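Local coordinates for protein gamma-resorcylate decarboxylase (PDB 4QRO) that probably catalyses the manganese-dependent decarboxylation of gamma-resorcylate (2,6-dihydroxybenzoate) and is captured here with the inhibitor 2-nitroresorcinol at its metal, at residues A6-F11 / Y162-N167; L59-V64 / L126-S131; Y258-G263 / L283-W288. All coordinates share one frame; numbering follows the deposited sequence.

Contact 1 (A6-F11 / Y162-N167); sequences ALEEHF and YLHPRN. With MN (manganese (II) ion), chain K; 38L (2-nitrobenzene-1,3-diol), chain M.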
loop_
_atom_site.group_PDB
_atom_site.type_symbol
_atom_site.label_atom_id
_atom_site.label_comp_id
_atom_site.label_asym_id
_atom_site.label_seq_id
_atom_site.Cartn_x
_atom_site.Cartn_y
_atom_site.Cartn_z
ATOM N N ALA A 6 9.773 -7.530 22.184
ATOM C CA ALA A 6 9.741 -7.656 20.728
ATOM C C ALA A 6 8.822 -8.805 20.387
ATOM O O ALA A 6 8.810 -9.807 21.119
ATOM C CB ALA A 6 11.138 -7.864 20.219
ATOM N N LEU A 7 7.970 -8.644 19.375
ATOM C CA LEU A 7 6.953 -9.668 19.062
ATOM C C LEU A 7 6.723 -10.062 17.603
ATOM O O LEU A 7 5.685 -10.621 17.280
ATOM C CB LEU A 7 5.597 -9.285 19.694
ATOM C CG LEU A 7 4.962 -7.955 19.280
ATOM C CD1 LEU A 7 3.453 -8.085 19.218
ATOM C CD2 LEU A 7 5.382 -6.827 20.223
ATOM N N GLU A 8 7.643 -9.733 16.713
ATOM C CA GLU A 8 7.690 -10.377 15.407
ATOM C C GLU A 8 9.071 -10.996 15.272
ATOM O O GLU A 8 9.952 -10.483 14.582
ATOM C CB GLU A 8 7.387 -9.416 14.239
ATOM C CG GLU A 8 6.918 -10.192 13.013
ATOM C CD GLU A 8 6.639 -9.339 11.786
ATOM O OE1 GLU A 8 7.106 -9.720 10.681
ATOM O OE2 GLU A 8 5.897 -8.344 11.909
ATOM N N GLU A 9 9.229 -12.127 15.944
ATOM C CA GLU A 9 10.514 -12.726 16.195
ATOM C C GLU A 9 10.318 -14.224 15.897
ATOM O O GLU A 9 9.591 -14.950 16.602
ATOM C CB GLU A 9 10.967 -12.484 17.659
ATOM C CG GLU A 9 10.617 -11.109 18.289
ATOM C CD GLU A 9 11.162 -9.895 17.531
ATOM O OE1 GLU A 9 10.379 -8.928 17.261
ATOM O OE2 GLU A 9 12.372 -9.880 17.203
ATOM N N HIS A 10 10.918 -14.657 14.805
ATOM C CA HIS A 10 10.561 -15.907 14.199
ATOM C C HIS A 10 11.571 -17.009 14.467
ATOM O O HIS A 10 12.756 -16.754 14.648
ATOM C CB HIS A 10 10.442 -15.742 12.686
ATOM C CG HIS A 10 9.456 -14.707 12.247
ATOM N ND1 HIS A 10 8.094 -14.859 12.407
ATOM C CD2 HIS A 10 9.633 -13.544 11.573
ATOM C CE1 HIS A 10 7.475 -13.810 11.891
ATOM N NE2 HIS A 10 8.385 -13.006 11.365
ATOM N N PHE A 11 11.081 -18.243 14.408
ATOM C CA PHE A 11 11.928 -19.436 14.449
ATOM C C PHE A 11 11.314 -20.457 13.493
ATOM O O PHE A 11 10.174 -20.281 12.989
ATOM C CB PHE A 11 11.968 -20.026 15.872
ATOM C CG PHE A 11 10.670 -20.679 16.280
ATOM C CD1 PHE A 11 10.429 -22.022 16.004
ATOM C CD2 PHE A 11 9.654 -19.929 16.844
ATOM C CE1 PHE A 11 9.224 -22.612 16.317
ATOM C CE2 PHE A 11 8.447 -20.512 17.185
ATOM C CZ PHE A 11 8.222 -21.858 16.898
ATOM N N TYR A 162 -2.092 -11.854 15.430
ATOM C CA TYR A 162 -1.085 -11.158 14.609
ATOM C C TYR A 162 -1.300 -11.627 13.200
ATOM O O TYR A 162 -1.094 -12.803 12.894
ATOM C CB TYR A 162 0.324 -11.512 15.088
ATOM C CG TYR A 162 1.408 -10.519 14.722
ATOM C CD1 TYR A 162 1.639 -10.153 13.396
ATOM C CD2 TYR A 162 2.231 -9.960 15.717
ATOM C CE1 TYR A 162 2.636 -9.243 13.075
ATOM C CE2 TYR A 162 3.228 -9.045 15.407
ATOM C CZ TYR A 162 3.427 -8.685 14.087
ATOM O OH TYR A 162 4.445 -7.782 13.797
ATOM N N LEU A 163 -1.746 -10.722 12.327
ATOM C CA LEU A 163 -2.011 -11.073 10.951
ATOM C C LEU A 163 -0.732 -10.708 10.202
ATOM O O LEU A 163 -0.475 -9.541 9.921
ATOM C CB LEU A 163 -3.249 -10.320 10.432
ATOM C CG LEU A 163 -3.554 -10.526 8.932
ATOM C CD1 LEU A 163 -3.982 -11.948 8.635
ATOM C CD2 LEU A 163 -4.629 -9.546 8.455
ATOM N N HIS A 164 0.094 -11.715 9.943
ATOM C CA HIS A 164 1.438 -11.544 9.378
ATOM C C HIS A 164 1.334 -11.768 7.876
ATOM O O HIS A 164 0.351 -12.363 7.391
ATOM C CB HIS A 164 2.380 -12.581 10.040
ATOM C CG HIS A 164 3.808 -12.509 9.612
ATOM N ND1 HIS A 164 4.301 -13.226 8.542
ATOM C CD2 HIS A 164 4.862 -11.840 10.137
ATOM C CE1 HIS A 164 5.593 -12.992 8.426
ATOM N NE2 HIS A 164 5.958 -12.160 9.381
ATOM N N PRO A 165 2.318 -11.277 7.108
ATOM C CA PRO A 165 2.190 -11.538 5.666
ATOM C C PRO A 165 2.453 -12.951 5.182
ATOM O O PRO A 165 3.011 -13.799 5.900
ATOM C CB PRO A 165 3.256 -10.612 5.037
ATOM C CG PRO A 165 3.513 -9.567 6.063
ATOM C CD PRO A 165 3.355 -10.264 7.388
ATOM N N ARG A 166 2.019 -13.174 3.947
ATOM C CA ARG A 166 2.525 -14.220 3.069
ATOM C C ARG A 166 2.400 -13.628 1.675
ATOM O O ARG A 166 1.755 -12.574 1.479
ATOM C CB ARG A 166 1.727 -15.538 3.174
ATOM C CG ARG A 166 0.279 -15.420 2.694
ATOM C CD ARG A 166 -0.446 -16.750 2.621
ATOM N NE ARG A 166 0.206 -17.672 1.703
ATOM C CZ ARG A 166 -0.017 -18.981 1.658
ATOM N NH1 ARG A 166 -0.890 -19.544 2.493
ATOM N NH2 ARG A 166 0.655 -19.729 0.782
ATOM N N ASN A 167 2.982 -14.309 0.701
ATOM C CA ASN A 167 2.827 -13.912 -0.703
ATOM C C ASN A 167 1.500 -14.345 -1.295
ATOM O O ASN A 167 0.950 -15.368 -0.902
ATOM C CB ASN A 167 3.972 -14.486 -1.566
ATOM C CG ASN A 167 5.172 -13.551 -1.651
ATOM O OD1 ASN A 167 5.024 -12.340 -1.795
ATOM N ND2 ASN A 167 6.369 -14.117 -1.565
HETATM MN MN MN K . 8.067 -11.444 9.786
HETATM O OAK 38L M . 7.978 -10.308 7.734
HETATM N NAG 38L M . 8.814 -10.218 6.877
HETATM O OAJ 38L M . 8.885 -9.168 6.240
HETATM C CAA 38L M . 9.683 -11.310 6.632
HETATM C CAF 38L M . 10.613 -11.182 5.605
HETATM O OAH 38L M . 11.187 -9.970 5.362
HETATM C CAE 38L M . 10.962 -12.285 4.826
HETATM C CAD 38L M . 10.425 -13.538 5.103
HETATM C CAC 38L M . 9.629 -13.708 6.233
HETATM C CAB 38L M . 9.294 -12.608 7.021
HETATM O OAI 38L M . 8.567 -12.809 8.163
#
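E8 and H164 face each other across the gap between strands 6-11 and 162-164, their CA atoms 8.8 Å apart. The strand axes approach to 10.0 Å and run in roughly the same direction, 42° from parallel. This is too wide for backbone pairing, so side chains and a metal fill the interval. E8 reaches across: CG stands anti to the backbone N (chi1 -158°), and the extended chain beyond it delivers the carboxylate to the manganese and to Y162. Its two oxygens divide the work. OE1 binds the manganese ion at 2.2 Å, while OE2 accepts a very short hydrogen bond, 2.4 Å from Y162 OH. The carboxylate and phenol planes stand nearly perpendicular, 85° apart, and S262 grips OE2 as well, so the group is fixed in rotation. H10 and H164 come from opposite directions, and both bind the manganese through NE2, that of H164 at 2.3 Å. On the far side of its ring, H164 ND1 donates, tilted from its own ring plane, to P165 O on a lone pair in the carbonyl plane, and P165 CD lies over one ring face near the rim. Away from the metal, L7 CD1 packs against Y162 CE2 at 3.9 Å. The bound 2-nitrobenzene-1,3-diol chelates the manganese through nitro oxygen OAK, at 2.4 Å, and phenol oxygen OAI, at 2.2 Å. D287 supplies the sixth ligand atom. Glutamate and histidine two residues apart on the first strand, histidine on the fifth and aspartate after the eighth form the mononuclear metal site at the C-terminal mouth of an amidohydrolase (beta/alpha)8 barrel.

Contact 2 (L59-V64 / L126-S131); sequences LNAPAV and LVNGFS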
loop_
_atom_site.group_PDB
_atom_site.type_symbol
_atom_site.label_atom_id
_atom_site.label_comp_id
_atom_site.label_asym_id
_atom_site.label_seq_id
_atom_site.Cartn_x
_atom_site.Cartn_y
_atom_site.Cartn_z
ATOM N N LEU A 59 6.428 -19.081 14.735
ATOM C CA LEU A 59 6.850 -19.917 13.634
ATOM C C LEU A 59 6.962 -19.078 12.358
ATOM O O LEU A 59 6.316 -18.032 12.210
ATOM C CB LEU A 59 5.817 -21.046 13.455
ATOM C CG LEU A 59 6.100 -22.269 12.579
ATOM C CD1 LEU A 59 7.305 -23.002 13.116
ATOM C CD2 LEU A 59 4.888 -23.184 12.536
ATOM N N ASN A 60 7.807 -19.540 11.452
ATOM C CA ASN A 60 8.090 -18.837 10.206
ATOM C C ASN A 60 6.930 -18.974 9.191
ATOM O O ASN A 60 5.894 -19.545 9.515
ATOM C CB ASN A 60 9.440 -19.279 9.632
ATOM C CG ASN A 60 9.463 -20.719 9.197
ATOM O OD1 ASN A 60 8.899 -21.598 9.861
ATOM N ND2 ASN A 60 10.183 -20.985 8.110
ATOM N N ALA A 61 7.086 -18.383 8.008
ATOM C CA ALA A 61 5.964 -18.199 7.068
ATOM C C ALA A 61 6.253 -18.918 5.753
ATOM O O ALA A 61 7.416 -19.075 5.397
ATOM C CB ALA A 61 5.754 -16.720 6.805
ATOM N N PRO A 62 5.207 -19.379 5.034
ATOM C CA PRO A 62 3.784 -19.424 5.430
ATOM C C PRO A 62 3.487 -20.549 6.414
ATOM O O PRO A 62 2.432 -20.550 7.075
ATOM C CB PRO A 62 3.048 -19.642 4.106
ATOM C CG PRO A 62 4.062 -20.132 3.129
ATOM C CD PRO A 62 5.429 -19.836 3.650
ATOM N N ALA A 63 4.382 -21.531 6.480
ATOM C CA ALA A 63 4.242 -22.677 7.408
ATOM C C ALA A 63 2.839 -23.295 7.369
ATOM O O ALA A 63 2.426 -23.835 6.330
ATOM C CB ALA A 63 4.657 -22.274 8.823
ATOM N N VAL A 64 2.070 -23.177 8.445
ATOM C CA VAL A 64 0.799 -23.901 8.553
ATOM C C VAL A 64 -0.220 -23.428 7.524
ATOM O O VAL A 64 -1.041 -24.215 7.062
ATOM C CB VAL A 64 0.237 -23.850 9.992
ATOM C CG1 VAL A 64 -1.126 -24.513 10.089
ATOM C CG2 VAL A 64 1.220 -24.523 10.949
ATOM N N LEU A 126 -0.258 -16.105 15.877
ATOM C CA LEU A 126 0.284 -15.472 14.680
ATOM C C LEU A 126 -0.046 -16.338 13.485
ATOM O O LEU A 126 0.172 -17.548 13.493
ATOM C CB LEU A 126 1.790 -15.215 14.793
ATOM C CG LEU A 126 2.404 -14.443 13.593
ATOM C CD1 LEU A 126 3.471 -13.435 14.035
ATOM C CD2 LEU A 126 2.964 -15.385 12.541
ATOM N N VAL A 127 -0.593 -15.704 12.456
ATOM C CA VAL A 127 -1.058 -16.393 11.266
ATOM C C VAL A 127 -0.606 -15.649 10.009
ATOM O O VAL A 127 -0.735 -14.434 9.924
ATOM C CB VAL A 127 -2.594 -16.535 11.279
ATOM C CG1 VAL A 127 -3.130 -17.044 9.942
ATOM C CG2 VAL A 127 -3.036 -17.426 12.441
ATOM N N ASN A 128 -0.118 -16.407 9.029
ATOM C CA ASN A 128 0.492 -15.843 7.853
ATOM C C ASN A 128 -0.511 -15.660 6.746
ATOM O O ASN A 128 -0.505 -16.372 5.720
ATOM C CB ASN A 128 1.671 -16.694 7.421
ATOM C CG ASN A 128 2.679 -16.897 8.541
ATOM O OD1 ASN A 128 3.259 -15.932 9.064
ATOM N ND2 ASN A 128 2.886 -18.165 8.927
ATOM N N GLY A 129 -1.377 -14.677 6.945
ATOM C CA GLY A 129 -2.346 -14.338 5.925
ATOM C C GLY A 129 -3.302 -15.481 5.626
ATOM O O GLY A 129 -3.582 -16.326 6.490
ATOM N N PHE A 130 -3.793 -15.519 4.388
ATOM C CA PHE A 130 -4.789 -16.508 3.990
ATOM C C PHE A 130 -4.293 -17.939 4.085
ATOM O O PHE A 130 -3.081 -18.219 4.031
ATOM C CB PHE A 130 -5.257 -16.252 2.549
ATOM C CG PHE A 130 -4.169 -16.399 1.518
ATOM C CD1 PHE A 130 -3.855 -17.642 0.984
ATOM C CD2 PHE A 130 -3.477 -15.286 1.054
ATOM C CE1 PHE A 130 -2.845 -17.781 0.045
ATOM C CE2 PHE A 130 -2.471 -15.417 0.113
ATOM C CZ PHE A 130 -2.149 -16.662 -0.395
ATOM N N SER A 131 -5.251 -18.860 4.160
ATOM C CA SER A 131 -4.944 -20.287 4.156
ATOM C C SER A 131 -5.296 -20.966 2.831
ATOM O O SER A 131 -6.247 -20.583 2.122
ATOM C CB SER A 131 -5.691 -20.983 5.290
ATOM O OG SER A 131 -5.223 -20.538 6.523
HETATM O O HOH W 1 5.759 -16.078 10.409
HETATM O O HOH W 2 3.606 -19.120 11.634
#
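The side-chain amide of N128 fits into the bend of A61-P62, where the loops that follow the second and fourth strands of the (beta/alpha)8 barrel meet. N128 ND2 reaches P62 O at 3.1 Å and N60 O at 3.4 Å, both weak hydrogen bonds, while on the amide's other branch N128 OD1 packs 3.5 Å from A61 CB. With CG anti to the carbonyl carbon (chi1 -55°), the amide is aimed at this loop. Two waters complete its surroundings: one accepts from N128 ND2 and lies 3.1 Å from N60 O, the other donates to N128 OD1 at 2.8 Å and to L59 O at 2.7 Å. An alanine here would remove the amide and would probably leave P62 O and N60 O without this donor and the water bridging to L59 O without its N128 acceptor. Further out, a cis peptide bond before P62 shapes the bend, and Q65 takes the backbone N-H of N128. A61 also touches H164, which places the loop beside this manganese ligand. N128 is the centre of an inverse gamma turn, closed by a weak bond from G129 N to V127 O at 3.1 Å.

Contact 3 (Y258-G263 / L283-W288); sequences YLTTSG and LFSTDW. With MN (manganese (II) ion), chain K; 38L (2-nitrobenzene-1,3-diol), chain M.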
loop_
_atom_site.group_PDB
_atom_site.type_symbol
_atom_site.label_atom_id
_atom_site.label_comp_id
_atom_site.label_asym_id
_atom_site.label_seq_id
_atom_site.Cartn_x
_atom_site.Cartn_y
_atom_site.Cartn_z
ATOM N N TYR A 258 -3.330 -2.781 16.462
ATOM C CA TYR A 258 -2.009 -2.379 16.938
ATOM C C TYR A 258 -1.009 -2.609 15.784
ATOM O O TYR A 258 -1.180 -3.520 14.980
ATOM C CB TYR A 258 -1.561 -3.160 18.176
ATOM C CG TYR A 258 -2.510 -3.018 19.353
ATOM C CD1 TYR A 258 -3.759 -3.640 19.315
ATOM C CD2 TYR A 258 -2.177 -2.276 20.488
ATOM C CE1 TYR A 258 -4.655 -3.509 20.343
ATOM C CE2 TYR A 258 -3.084 -2.164 21.555
ATOM C CZ TYR A 258 -4.325 -2.777 21.457
ATOM O OH TYR A 258 -5.281 -2.706 22.452
ATOM N N LEU A 259 0.013 -1.765 15.698
ATOM C CA LEU A 259 1.049 -1.854 14.662
ATOM C C LEU A 259 2.393 -2.104 15.300
ATOM O O LEU A 259 2.677 -1.507 16.324
ATOM C CB LEU A 259 1.160 -0.505 13.908
ATOM C CG LEU A 259 -0.163 0.109 13.480
ATOM C CD1 LEU A 259 0.104 1.361 12.616
ATOM C CD2 LEU A 259 -1.020 -0.919 12.744
ATOM N N THR A 260 3.237 -2.957 14.705
ATOM C CA THR A 260 4.625 -3.060 15.166
ATOM C C THR A 260 5.606 -2.413 14.208
ATOM O O THR A 260 5.260 -2.115 13.076
ATOM C CB THR A 260 5.079 -4.505 15.485
ATOM O OG1 THR A 260 5.508 -5.175 14.297
ATOM C CG2 THR A 260 3.976 -5.267 16.138
ATOM N N THR A 261 6.828 -2.202 14.707
ATOM C CA THR A 261 7.875 -1.552 13.933
ATOM C C THR A 261 8.710 -2.550 13.115
ATOM O O THR A 261 9.719 -2.185 12.540
ATOM C CB THR A 261 8.821 -0.728 14.850
ATOM O OG1 THR A 261 9.590 -1.611 15.689
ATOM C CG2 THR A 261 8.029 0.261 15.725
ATOM N N SER A 262 8.290 -3.802 13.026
ATOM C CA SER A 262 9.110 -4.785 12.361
ATOM C C SER A 262 9.457 -4.394 10.923
ATOM O O SER A 262 8.592 -3.975 10.145
ATOM C CB SER A 262 8.412 -6.116 12.338
ATOM O OG SER A 262 7.174 -6.002 11.662
ATOM N N GLY A 263 10.737 -4.556 10.588
ATOM C CA GLY A 263 11.208 -4.400 9.228
ATOM C C GLY A 263 10.883 -3.062 8.602
ATOM O O GLY A 263 10.844 -2.953 7.387
ATOM N N LEU A 283 4.038 -0.840 18.669
ATOM C CA LEU A 283 4.867 -1.747 19.414
ATOM C C LEU A 283 6.214 -1.960 18.721
ATOM O O LEU A 283 6.261 -2.171 17.519
ATOM C CB LEU A 283 4.159 -3.101 19.531
ATOM C CG LEU A 283 2.657 -3.097 19.884
ATOM C CD1 LEU A 283 2.066 -4.502 19.958
ATOM C CD2 LEU A 283 2.439 -2.417 21.195
ATOM N N PHE A 284 7.294 -1.956 19.506
ATOM C CA PHE A 284 8.603 -2.335 19.002
ATOM C C PHE A 284 8.580 -3.794 18.554
ATOM O O PHE A 284 7.927 -4.623 19.167
ATOM C CB PHE A 284 9.692 -2.093 20.059
ATOM C CG PHE A 284 11.080 -2.531 19.624
ATOM C CD1 PHE A 284 11.803 -1.818 18.686
ATOM C CD2 PHE A 284 11.642 -3.685 20.139
ATOM C CE1 PHE A 284 13.076 -2.221 18.319
ATOM C CE2 PHE A 284 12.891 -4.099 19.767
ATOM C CZ PHE A 284 13.612 -3.378 18.839
ATOM N N SER A 285 9.230 -4.076 17.429
ATOM C CA SER A 285 9.517 -5.453 17.007
ATOM C C SER A 285 10.616 -5.369 15.979
ATOM O O SER A 285 10.903 -4.286 15.480
ATOM C CB SER A 285 8.285 -6.139 16.421
ATOM O OG SER A 285 7.374 -6.480 17.468
ATOM N N THR A 286 11.241 -6.500 15.681
ATOM C CA THR A 286 12.417 -6.513 14.847
ATOM C C THR A 286 12.229 -7.239 13.506
ATOM O O THR A 286 12.751 -6.771 12.493
ATOM C CB THR A 286 13.619 -7.150 15.592
ATOM O OG1 THR A 286 13.384 -8.545 15.750
ATOM C CG2 THR A 286 13.825 -6.535 16.953
ATOM N N ASP A 287 11.475 -8.359 13.492
ATOM C CA ASP A 287 11.431 -9.298 12.357
ATOM C C ASP A 287 12.697 -10.172 12.250
ATOM O O ASP A 287 12.976 -10.729 11.203
ATOM C CB ASP A 287 11.184 -8.579 11.038
ATOM C CG ASP A 287 10.329 -9.391 10.068
ATOM O OD1 ASP A 287 9.961 -10.572 10.357
ATOM O OD2 ASP A 287 10.016 -8.819 9.003
ATOM N N TRP A 288 13.439 -10.280 13.334
ATOM C CA TRP A 288 14.514 -11.250 13.419
ATOM C C TRP A 288 13.908 -12.592 13.058
ATOM O O TRP A 288 12.806 -12.902 13.524
ATOM C CB TRP A 288 15.121 -11.268 14.813
ATOM C CG TRP A 288 16.188 -12.302 15.041
ATOM C CD1 TRP A 288 16.015 -13.527 15.669
ATOM C CD2 TRP A 288 17.577 -12.222 14.706
ATOM N NE1 TRP A 288 17.203 -14.191 15.731
ATOM C CE2 TRP A 288 18.185 -13.429 15.144
ATOM C CE3 TRP A 288 18.367 -11.274 14.048
ATOM C CZ2 TRP A 288 19.563 -13.686 14.989
ATOM C CZ3 TRP A 288 19.758 -11.534 13.891
ATOM C CH2 TRP A 288 20.323 -12.736 14.351
HETATM MN MN MN K . 8.067 -11.444 9.786
HETATM O OAK 38L M . 7.978 -10.308 7.734
HETATM N NAG 38L M . 8.814 -10.218 6.877
HETATM O OAJ 38L M . 8.885 -9.168 6.240
HETATM C CAA 38L M . 9.683 -11.310 6.632
HETATM C CAF 38L M . 10.613 -11.182 5.605
HETATM O OAH 38L M . 11.187 -9.970 5.362
HETATM C CAE 38L M . 10.962 -12.285 4.826
HETATM C CAD 38L M . 10.425 -13.538 5.103
HETATM C CAC 38L M . 9.629 -13.708 6.233
HETATM C CAB 38L M . 9.294 -12.608 7.021
HETATM O OAI 38L M . 8.567 -12.809 8.163
#
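Y258 begins the contact by laying CB 4.3 Å from L283 CD1, an apolar touch at the outer end of the pair. Next, L259 O accepts the backbone N-H of L283 at 2.8 Å. T260 pairs with L283 in a parallel bridge, and the two residues put their side chains on the same face of the sheet. T260 CB also rests 3.6 Å from S285 OG, while its own hydroxyl bonds to Y162. T261 N returns a hydrogen bond to L283 O at 2.9 Å, and with this the seventh and eighth strands of the amidohydrolase barrel part into their C-terminal loops. There the side chain takes over from the backbone: T261 OG1, set between the backbone N and the carbonyl carbon (chi1 68°), donates to a lone pair of S285 O at 3.0 Å, linking the two segments just past the last bridge. S262 CB then packs 3.9 Å from D287 CB, and its OG is shared between E8 and the backbone N of H218. G263, at positive phi, passes close to D287, and its O accepts from R229 of the second subunit. D287 divides its carboxylate: OD1 binds the manganese ion at 2.2 Å, whereas OD2 is hydrogen-bonded to H218 and lies 2.8 Å from the nitro nitrogen NAG of the bound 2-nitrobenzene-1,3-diol.

In the fold
All three contacts are buried, but contact 1 lies deepest, about 4 Å from the chain centre, with contacts 2 and 3 each about 9 Å from it. Contact 1 spans the barrel interior and works through metal ligation. Contacts 2 and 3 lie at the strand ends and the loops after them, their centres about 17 Å apart, and do not touch: contact 2 relies on one amide, weak bonds and water, contact 3 on a short parallel bridge that gives way to hydroxyls. Contact 1 joins them. Its strand 161-164 pairs with 125-128 of contact 2, while it shares the manganese and inhibitor with contact 3, where the second subunit also reaches in.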